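Local coordinates for protein with a SET domain within carboxy region (Cryptosporidium parvum, PDB 4LDG) that carries a SET domain of the SETD8 type and is probably a methyltransferase of histone H4, at residues A[165-170]-A[241-246]; A[176-181]-A[192-197]; A[188-193]-A[208-213]. All blocks are in the same frame, centred on the assembly; numbering follows the deposited sequence.

Contact 1 of 3, residues A[165-170]-A[241-246]; sequences LEYKGN and PRLFFV
With CG anti to the backbone N (chi1 -179°) and the chain extended beyond it, Glu166 holds its carboxylate at full arm's length from its own backbone, where Arg242 turns back on itself at chi2 and chi3 to meet it. The guanidinium is engaged side-on: Arg242 NE lies 2.9 Å from Glu166 OE2, and Arg242 NH2 lies 3.1 Å from Glu166 OE1, both on the syn side of the carboxylate. OE2 sits almost exactly in the guanidinium plane, yet the two planar groups are 37° apart, so this two-pronged salt bridge is twisted. Long, flexible side chains suit the place, because their charged ends can meet beyond the backbone; both side chains also touch Ile132 of helix 121-134. A water hydrogen-bonded to Glu166 OE2 and Tyr167 O accepts from Leu243 N, joining the carboxylate to both backbones.

Strand 163-166 is an edge strand of a three-stranded antiparallel sheet in the SET domain, and strand 240-247 is the central one. Glu166 and Phe244 form a non-hydrogen-bonded pair. On one side of it Phe245 N gives a nearly straight bond to Leu165 O at 2.8 Å; on the other Tyr167 N reaches Leu243 O at 2.7 Å.

Leu165 and Phe245 lie on the opposite face of the sheet from Glu166 and Phe244; just past the strand, Tyr167 comes beside Phe245. The two aromatic side chains point the same way, with Phe245 CE2 at the edge of the tyrosine ring, 3.7 Å from Tyr167 CD1. Phe259 packs edge-to-face with Phe245, while Tyr195 meets the Tyr167 ring. The branched end of Leu243 packs against the tyrosine's stem, its CD2 4.0 Å from Tyr167 CB.

Contact 2 of 3, residues A[176-181]-A[192-197]; sequences NEAKEL and CYMYYF
Tyr196 OH hydrogen-bonds to Glu182 OE1, one turn beyond Ala178 on helix 175-187, and packs on the alanine methyl, 3.4 Å from Ala178 CB. The arrangement is a helix packed on an edge strand of a three-stranded antiparallel sheet within the SET domain. The short segments of helix 175-187 and strand 194-199 run roughly antiparallel, at 148°, with 10.8 Å between their axes.

Alanine suits position 178 because its small CB lets the tyrosine come close to the helix backbone, with Ala178 CB 3.6 Å from Tyr196 CE1. In one of its two conformers Lys179 brings NZ to an off-centre cation-pi contact, 4.4 Å from the Tyr196 centroid and 28° off the ring normal, which is therefore tentative.

Two residues back along the strand, Met194 points the same way. Its unbranched chain is extended as far as SD and then turns at chi3 (67°), which tucks the terminal methyl against the helix: Met194 CE lies 3.9 Å from Ala178 CB and 4.4 Å from Leu181 CB.

Contact 3 of 3, residues A[188-193]-A[208-213]; sequences SNRGCY and ATEECL
Thr209 OG1 takes the N-H of Tyr193, with 3.1 Å between Thr209 OG1 and Tyr193 N, where two loops of the SET domain run past each other: one joins helix 175-187 to strand 194-199, the other follows strand 202-207. The first loop starts with a Schellman motif at the helix end, in which Asn189 takes up positive phi.

Threonine suits position 209 because its two branches do different work. The hydroxyl of Thr209, set beside the backbone N and anti to the carbonyl carbon (chi1 -58°), also bonds Asp207 OD1. The methyl is directed to the other loop, with Thr209 CG2 3.6 Å from Gly191 O and over one face of the Arg190 guanidinium.

Bends at chi2 and chi3 curl the Arg190 chain over towards the second loop. In one of its two conformers Glu210, bent at chi2 (-48°), folds back to meet it although its CB points the other way, and the two side chains cross at about a right angle. The resulting salt bridge is tentative for that reason: Arg190 NH2 is 3.1 Å from Glu210 OE1, which lies in the guanidinium plane. Both residues also touch Tyr185 of the helix.

Beyond Thr209, Ala208 N donates to Tyr193 O at 2.8 Å, and the small side chain of Ala208 rests by the tyrosine's stem, its CB 4.3 Å from Tyr193 CB.

In the fold
From the N terminus, the chain runs through strand 163-166 into contact 1, which closes the longest loop by pairing it with strand 240-247 some 80 residues later. Contacts 2 and 3 both nest inside that loop. Contact 2 sets helix 175-187 against strand 194-199; contact 3 begins on the connection between them, shares Cys192 and Tyr193 with contact 2, and ties that connection to the loop after strand 202-207, so these two overlap along the chain. Contact 1 belongs to one three-stranded sheet and contact 2 to the other. The sheets meet where Tyr195 packs on Leu243 and Phe197 on Pro241, and Ala208 of contact 3 touches Lys168 of contact 1.

Contact 1 of 3, residues A[165-170]-A[241-246]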
loop_
_atom_site.group_PDB
_atom_site.type_symbol
_atom_site.label_atom_id
_atom_site.label_comp_id
_atom_site.label_asym_id
_atom_site.label_seq_id
_atom_site.Cartn_x
_atom_site.Cartn_y
_atom_site.Cartn_z
ATOM N N LEU A 165 -0.538 1.787 -0.122
ATOM C CA LEU A 165 0.418 0.679 -0.211
ATOM C C LEU A 165 -0.285 -0.474 -0.857
ATOM O O LEU A 165 -1.521 -0.611 -0.721
ATOM C CB LEU A 165 0.826 0.203 1.187
ATOM C CG LEU A 165 1.729 1.061 2.065
ATOM C CD1 LEU A 165 1.707 0.510 3.489
ATOM C CD2 LEU A 165 3.157 1.122 1.535
ATOM N N GLU A 166 0.471 -1.344 -1.509
ATOM C CA GLU A 166 -0.120 -2.572 -2.007
ATOM C C GLU A 166 -0.054 -3.569 -0.868
ATOM O O GLU A 166 0.901 -3.558 -0.117
ATOM C CB GLU A 166 0.614 -3.107 -3.237
ATOM C CG GLU A 166 -0.002 -4.386 -3.788
ATOM C CD GLU A 166 0.700 -4.962 -5.000
ATOM O OE1 GLU A 166 1.627 -4.322 -5.542
ATOM O OE2 GLU A 166 0.306 -6.075 -5.423
ATOM N N TYR A 167 -1.071 -4.415 -0.735
ATOM C CA TYR A 167 -0.985 -5.541 0.178
ATOM C C TYR A 167 -0.287 -6.675 -0.568
ATOM O O TYR A 167 -0.914 -7.435 -1.292
ATOM C CB TYR A 167 -2.365 -5.967 0.659
ATOM C CG TYR A 167 -2.327 -6.844 1.893
ATOM C CD1 TYR A 167 -2.416 -6.277 3.155
ATOM C CD2 TYR A 167 -2.182 -8.220 1.807
ATOM C CE1 TYR A 167 -2.376 -7.050 4.299
ATOM C CE2 TYR A 167 -2.137 -9.009 2.954
ATOM C CZ TYR A 167 -2.237 -8.407 4.199
ATOM O OH TYR A 167 -2.224 -9.131 5.351
ATOM N N LYS A 168 1.022 -6.751 -0.416
ATOM C CA LYS A 168 1.842 -7.752 -1.096
ATOM C C LYS A 168 1.999 -9.055 -0.345
ATOM O O LYS A 168 2.043 -9.073 0.877
ATOM C CB LYS A 168 3.230 -7.179 -1.322
ATOM C CG LYS A 168 3.247 -6.064 -2.348
ATOM C CD LYS A 168 4.576 -5.355 -2.385
ATOM C CE LYS A 168 4.691 -4.625 -3.695
ATOM N NZ LYS A 168 5.695 -3.530 -3.605
ATOM N N GLY A 169 2.156 -10.147 -1.081
ATOM C CA GLY A 169 2.362 -11.457 -0.452
ATOM C C GLY A 169 2.356 -12.470 -1.556
ATOM O O GLY A 169 2.414 -12.069 -2.694
ATOM N N ASN A 170 2.275 -13.763 -1.227
ATOM C CA ASN A 170 2.035 -14.810 -2.220
ATOM C C ASN A 170 0.544 -14.987 -2.432
ATOM O O ASN A 170 -0.212 -15.247 -1.486
ATOM C CB ASN A 170 2.618 -16.162 -1.775
ATOM C CG ASN A 170 4.100 -16.090 -1.471
ATOM O OD1 ASN A 170 4.864 -15.441 -2.191
ATOM N ND2 ASN A 170 4.522 -16.766 -0.399
ATOM N N PRO A 241 -5.323 -10.451 -9.449
ATOM C CA PRO A 241 -5.809 -9.372 -8.605
ATOM C C PRO A 241 -4.650 -8.776 -7.860
ATOM O O PRO A 241 -3.800 -9.517 -7.396
ATOM C CB PRO A 241 -6.735 -10.082 -7.626
ATOM C CG PRO A 241 -6.172 -11.460 -7.520
ATOM C CD PRO A 241 -5.657 -11.778 -8.900
ATOM N N ARG A 242 -4.621 -7.449 -7.777
ATOM C CA ARG A 242 -3.666 -6.697 -6.978
ATOM C C ARG A 242 -4.452 -5.914 -5.951
ATOM O O ARG A 242 -5.283 -5.027 -6.311
ATOM C CB ARG A 242 -2.874 -5.722 -7.850
ATOM C CG ARG A 242 -2.297 -6.370 -9.108
ATOM C CD ARG A 242 -1.230 -7.398 -8.780
ATOM N NE ARG A 242 -0.072 -6.711 -8.213
ATOM C CZ ARG A 242 0.981 -6.286 -8.903
ATOM N NH1 ARG A 242 1.067 -6.473 -10.228
ATOM N NH2 ARG A 242 1.952 -5.649 -8.275
ATOM N N LEU A 243 -4.169 -6.209 -4.677
ATOM C CA LEU A 243 -4.935 -5.658 -3.568
ATOM C C LEU A 243 -4.127 -4.526 -2.950
ATOM O O LEU A 243 -2.919 -4.690 -2.662
ATOM C CB LEU A 243 -5.205 -6.767 -2.538
ATOM C CG LEU A 243 -5.922 -6.474 -1.202
ATOM C CD1 LEU A 243 -7.384 -6.096 -1.431
ATOM C CD2 LEU A 243 -5.827 -7.688 -0.291
ATOM N N PHE A 244 -4.795 -3.389 -2.728
ATOM C CA PHE A 244 -4.125 -2.201 -2.223
ATOM C C PHE A 244 -5.011 -1.353 -1.345
ATOM O O PHE A 244 -6.272 -1.447 -1.382
ATOM C CB PHE A 244 -3.533 -1.327 -3.372
ATOM C CG PHE A 244 -4.564 -0.749 -4.333
ATOM C CD1 PHE A 244 -4.967 0.568 -4.246
ATOM C CD2 PHE A 244 -5.113 -1.528 -5.327
ATOM C CE1 PHE A 244 -5.911 1.088 -5.128
ATOM C CE2 PHE A 244 -6.058 -1.025 -6.206
ATOM C CZ PHE A 244 -6.457 0.281 -6.113
ATOM N N PHE A 245 -4.333 -0.515 -0.554
ATOM C CA PHE A 245 -4.992 0.399 0.361
ATOM C C PHE A 245 -5.071 1.789 -0.243
ATOM O O PHE A 245 -4.136 2.237 -0.910
ATOM C CB PHE A 245 -4.186 0.482 1.632
ATOM C CG PHE A 245 -4.222 -0.766 2.455
ATOM C CD1 PHE A 245 -5.389 -1.180 3.042
ATOM C CD2 PHE A 245 -3.058 -1.495 2.685
ATOM C CE1 PHE A 245 -5.407 -2.296 3.842
ATOM C CE2 PHE A 245 -3.073 -2.612 3.471
ATOM C CZ PHE A 245 -4.251 -3.010 4.052
ATOM N N VAL A 246 -6.198 2.457 -0.036
ATOM C CA VAL A 246 -6.299 3.891 -0.301
ATOM C C VAL A 246 -6.837 4.564 0.939
ATOM O O VAL A 246 -7.521 3.941 1.732
ATOM C CB VAL A 246 -7.193 4.205 -1.505
ATOM C CG1 VAL A 246 -6.643 3.536 -2.752
ATOM C CG2 VAL A 246 -8.609 3.750 -1.282
HETATM O O HOH W 1 -1.536 -7.541 -4.005
#

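Contact 2 of 3, residues A[176-181]-A[192-197]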
loop_
_atom_site.group_PDB
_atom_site.type_symbol
_atom_site.label_atom_id
_atom_site.label_comp_id
_atom_site.label_asym_id
_atom_site.label_seq_id
_atom_site.Cartn_x
_atom_site.Cartn_y
_atom_site.Cartn_z
ATOM N N ASN A 176 -8.018 -24.616 -0.680
ATOM C CA ASN A 176 -7.546 -25.719 0.161
ATOM C C ASN A 176 -6.047 -25.589 0.534
ATOM O O ASN A 176 -5.654 -26.011 1.631
ATOM C CB ASN A 176 -7.884 -27.100 -0.432
ATOM C CG ASN A 176 -7.402 -27.279 -1.875
ATOM O OD1 ASN A 176 -7.665 -26.437 -2.752
ATOM N ND2 ASN A 176 -6.727 -28.405 -2.141
ATOM N N GLU A 177 -5.223 -24.994 -0.344
ATOM C CA GLU A 177 -3.816 -24.672 -0.001
ATOM C C GLU A 177 -3.733 -23.639 1.119
ATOM O O GLU A 177 -2.895 -23.767 2.016
ATOM C CB GLU A 177 -3.025 -24.116 -1.183
ATOM C CG GLU A 177 -2.671 -25.120 -2.266
ATOM C CD GLU A 177 -1.961 -24.473 -3.465
ATOM O OE1 GLU A 177 -1.614 -23.249 -3.406
ATOM O OE2 GLU A 177 -1.747 -25.203 -4.472
ATOM N N ALA A 178 -4.602 -22.630 1.059
ATOM C CA ALA A 178 -4.619 -21.553 2.047
ATOM C C ALA A 178 -5.013 -22.046 3.440
ATOM O O ALA A 178 -4.357 -21.738 4.431
ATOM C CB ALA A 178 -5.549 -20.447 1.598
ATOM N N LYS A 179 -6.087 -22.816 3.511
ATOM C CA LYS A 179 -6.507 -23.362 4.783
ATOM C C LYS A 179 -5.425 -24.279 5.385
ATOM O O LYS A 179 -5.169 -24.201 6.603
ATOM C CB LYS A 179 -7.869 -24.049 4.667
ATOM C CG LYS A 179 -9.043 -23.131 5.021
ATOM C CD LYS A 179 -9.386 -22.143 3.921
ATOM C CE LYS A 179 -10.741 -21.486 4.166
ATOM N NZ LYS A 179 -10.745 -20.526 5.309
ATOM N N GLU A 180 -4.770 -25.102 4.564
ATOM C CA GLU A 180 -3.685 -25.955 5.064
ATOM C C GLU A 180 -2.531 -25.099 5.585
ATOM O O GLU A 180 -1.966 -25.386 6.652
ATOM C CB GLU A 180 -3.167 -26.937 4.004
ATOM C CG GLU A 180 -4.099 -28.114 3.722
ATOM C CD GLU A 180 -3.641 -28.976 2.542
ATOM O OE1 GLU A 180 -4.310 -28.962 1.473
ATOM O OE2 GLU A 180 -2.601 -29.665 2.676
ATOM N N LEU A 181 -2.190 -24.049 4.850
ATOM C CA LEU A 181 -1.175 -23.088 5.320
ATOM C C LEU A 181 -1.554 -22.470 6.646
ATOM O O LEU A 181 -0.722 -22.290 7.523
ATOM C CB LEU A 181 -0.943 -21.961 4.302
ATOM C CG LEU A 181 0.177 -22.175 3.276
ATOM C CD1 LEU A 181 0.113 -21.093 2.215
ATOM C CD2 LEU A 181 1.551 -22.190 3.936
ATOM N N CYS A 192 0.260 -15.151 11.475
ATOM C CA CYS A 192 -0.258 -15.469 10.183
ATOM C C CYS A 192 -0.878 -14.205 9.614
ATOM O O CYS A 192 -1.847 -13.671 10.161
ATOM C CB CYS A 192 -1.248 -16.603 10.360
ATOM S SG CYS A 192 -2.400 -16.832 9.032
ATOM N N TYR A 193 -0.278 -13.701 8.545
ATOM C CA TYR A 193 -0.721 -12.471 7.921
ATOM C C TYR A 193 -1.342 -12.862 6.591
ATOM O O TYR A 193 -0.718 -12.730 5.545
ATOM C CB TYR A 193 0.464 -11.526 7.678
ATOM C CG TYR A 193 1.160 -10.960 8.914
ATOM C CD1 TYR A 193 0.897 -9.673 9.352
ATOM C CD2 TYR A 193 2.116 -11.693 9.608
ATOM C CE1 TYR A 193 1.547 -9.132 10.450
ATOM C CE2 TYR A 193 2.764 -11.164 10.722
ATOM C CZ TYR A 193 2.477 -9.878 11.131
ATOM O OH TYR A 193 3.115 -9.339 12.225
ATOM N N MET A 194 -2.560 -13.374 6.637
ATOM C CA MET A 194 -3.229 -13.835 5.440
ATOM C C MET A 194 -4.468 -13.009 5.241
ATOM O O MET A 194 -5.160 -12.645 6.203
ATOM C CB MET A 194 -3.593 -15.317 5.535
ATOM C CG MET A 194 -2.396 -16.230 5.692
ATOM S SD MET A 194 -2.762 -18.007 5.724
ATOM C CE MET A 194 -3.340 -18.328 4.075
ATOM N N TYR A 195 -4.750 -12.716 3.980
ATOM C CA TYR A 195 -5.889 -11.900 3.639
ATOM C C TYR A 195 -6.734 -12.611 2.580
ATOM O O TYR A 195 -6.382 -12.635 1.383
ATOM C CB TYR A 195 -5.417 -10.534 3.154
ATOM C CG TYR A 195 -6.514 -9.537 3.093
ATOM C CD1 TYR A 195 -6.614 -8.551 4.043
ATOM C CD2 TYR A 195 -7.495 -9.605 2.124
ATOM C CE1 TYR A 195 -7.651 -7.643 4.010
ATOM C CE2 TYR A 195 -8.528 -8.699 2.084
ATOM C CZ TYR A 195 -8.617 -7.730 3.034
ATOM O OH TYR A 195 -9.641 -6.806 3.022
ATOM N N TYR A 196 -7.846 -13.174 3.038
ATOM C CA TYR A 196 -8.892 -13.744 2.160
ATOM C C TYR A 196 -9.795 -12.629 1.651
ATOM O O TYR A 196 -10.242 -11.806 2.447
ATOM C CB TYR A 196 -9.780 -14.767 2.901
ATOM C CG TYR A 196 -9.058 -16.044 3.344
ATOM C CD1 TYR A 196 -8.844 -17.104 2.456
ATOM C CD2 TYR A 196 -8.574 -16.186 4.634
ATOM C CE1 TYR A 196 -8.173 -18.257 2.842
ATOM C CE2 TYR A 196 -7.919 -17.354 5.029
ATOM C CZ TYR A 196 -7.722 -18.387 4.125
ATOM O OH TYR A 196 -7.069 -19.551 4.511
ATOM N N PHE A 197 -10.082 -12.658 0.346
ATOM C CA PHE A 197 -10.995 -11.737 -0.331
ATOM C C PHE A 197 -11.592 -12.367 -1.594
ATOM O O PHE A 197 -11.109 -13.393 -2.108
ATOM C CB PHE A 197 -10.303 -10.409 -0.726
ATOM C CG PHE A 197 -9.166 -10.562 -1.711
ATOM C CD1 PHE A 197 -9.327 -10.215 -3.050
ATOM C CD2 PHE A 197 -7.930 -11.029 -1.298
ATOM C CE1 PHE A 197 -8.284 -10.337 -3.945
ATOM C CE2 PHE A 197 -6.886 -11.187 -2.188
ATOM C CZ PHE A 197 -7.062 -10.829 -3.519
#

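Contact 3 of 3, residues A[188-193]-A[208-213]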
loop_
_atom_site.group_PDB
_atom_site.type_symbol
_atom_site.label_atom_id
_atom_site.label_comp_id
_atom_site.label_asym_id
_atom_site.label_seq_id
_atom_site.Cartn_x
_atom_site.Cartn_y
_atom_site.Cartn_z
ATOM N N SER A 188 2.637 -24.341 14.351
ATOM C CA SER A 188 4.016 -23.897 14.609
ATOM C C SER A 188 4.105 -22.688 15.553
ATOM O O SER A 188 5.189 -22.187 15.835
ATOM C CB SER A 188 4.636 -23.480 13.275
ATOM O OG SER A 188 4.260 -24.394 12.261
ATOM N N ASN A 189 2.947 -22.186 15.963
ATOM C CA ASN A 189 2.834 -20.987 16.786
ATOM C C ASN A 189 3.394 -19.754 16.142
ATOM O O ASN A 189 3.845 -18.817 16.811
ATOM C CB ASN A 189 3.420 -21.245 18.164
ATOM C CG ASN A 189 2.608 -22.260 18.907
ATOM O OD1 ASN A 189 1.404 -22.060 19.072
ATOM N ND2 ASN A 189 3.217 -23.376 19.293
ATOM N N ARG A 190 3.303 -19.736 14.822
ATOM C CA ARG A 190 3.683 -18.571 14.079
ATOM C C ARG A 190 2.451 -17.720 13.912
ATOM O O ARG A 190 1.307 -18.216 13.855
ATOM C CB ARG A 190 4.269 -18.952 12.734
ATOM C CG ARG A 190 5.720 -19.372 12.851
ATOM C CD ARG A 190 6.541 -18.834 11.691
ATOM N NE ARG A 190 6.434 -19.654 10.489
ATOM C CZ ARG A 190 6.739 -19.244 9.254
ATOM N NH1 ARG A 190 6.621 -20.095 8.248
ATOM N NH2 ARG A 190 7.152 -18.002 9.007
ATOM N N GLY A 191 2.666 -16.425 13.868
ATOM C CA GLY A 191 1.598 -15.551 13.428
ATOM C C GLY A 191 1.193 -15.900 12.013
ATOM O O GLY A 191 1.730 -16.824 11.397
ATOM N N CYS A 192 0.260 -15.151 11.475
ATOM C CA CYS A 192 -0.258 -15.469 10.183
ATOM C C CYS A 192 -0.878 -14.205 9.614
ATOM O O CYS A 192 -1.847 -13.671 10.161
ATOM C CB CYS A 192 -1.248 -16.603 10.360
ATOM S SG CYS A 192 -2.400 -16.832 9.032
ATOM N N TYR A 193 -0.278 -13.701 8.545
ATOM C CA TYR A 193 -0.721 -12.471 7.921
ATOM C C TYR A 193 -1.342 -12.862 6.591
ATOM O O TYR A 193 -0.718 -12.730 5.545
ATOM C CB TYR A 193 0.464 -11.526 7.678
ATOM C CG TYR A 193 1.160 -10.960 8.914
ATOM C CD1 TYR A 193 0.897 -9.673 9.352
ATOM C CD2 TYR A 193 2.116 -11.693 9.608
ATOM C CE1 TYR A 193 1.547 -9.132 10.450
ATOM C CE2 TYR A 193 2.764 -11.164 10.722
ATOM C CZ TYR A 193 2.477 -9.878 11.131
ATOM O OH TYR A 193 3.115 -9.339 12.225
ATOM N N ALA A 208 0.944 -13.080 3.321
ATOM C CA ALA A 208 2.136 -12.251 3.581
ATOM C C ALA A 208 2.903 -12.666 4.864
ATOM O O ALA A 208 3.655 -11.869 5.437
ATOM C CB ALA A 208 1.720 -10.782 3.658
ATOM N N THR A 209 2.738 -13.919 5.292
ATOM C CA THR A 209 3.352 -14.403 6.545
ATOM C C THR A 209 4.873 -14.410 6.496
ATOM O O THR A 209 5.496 -13.897 7.414
ATOM C CB THR A 209 2.842 -15.801 6.927
ATOM O OG1 THR A 209 1.421 -15.759 7.051
ATOM C CG2 THR A 209 3.453 -16.276 8.236
ATOM N N GLU A 210 5.482 -14.936 5.430
ATOM C CA GLU A 210 6.936 -14.931 5.350
ATOM C C GLU A 210 7.441 -13.480 5.491
ATOM O O GLU A 210 6.844 -12.532 4.966
ATOM C CB GLU A 210 7.450 -15.593 4.061
ATOM C CG GLU A 210 6.921 -17.004 3.753
ATOM C CD GLU A 210 6.983 -17.993 4.915
ATOM O OE1 GLU A 210 7.512 -17.649 5.997
ATOM O OE2 GLU A 210 6.493 -19.137 4.740
ATOM N N GLU A 211 8.531 -13.319 6.231
ATOM C CA GLU A 211 9.090 -12.006 6.509
ATOM C C GLU A 211 10.024 -11.653 5.368
ATOM O O GLU A 211 11.246 -11.715 5.512
ATOM C CB GLU A 211 9.824 -12.002 7.854
ATOM N N CYS A 212 9.435 -11.284 4.234
ATOM C CA CYS A 212 10.185 -10.890 3.051
ATOM C C CYS A 212 10.106 -9.386 2.885
ATOM O O CYS A 212 9.015 -8.821 2.805
ATOM C CB CYS A 212 9.611 -11.571 1.815
ATOM S SG CYS A 212 9.658 -13.371 1.902
ATOM N N LEU A 213 11.268 -8.745 2.830
ATOM C CA LEU A 213 11.363 -7.312 2.672
ATOM C C LEU A 213 10.515 -6.810 1.501
ATOM O O LEU A 213 9.878 -5.771 1.605
ATOM C CB LEU A 213 12.831 -6.919 2.448
ATOM C CG LEU A 213 13.094 -5.418 2.560
ATOM C CD1 LEU A 213 13.064 -5.032 4.031
ATOM C CD2 LEU A 213 14.408 -5.005 1.898
#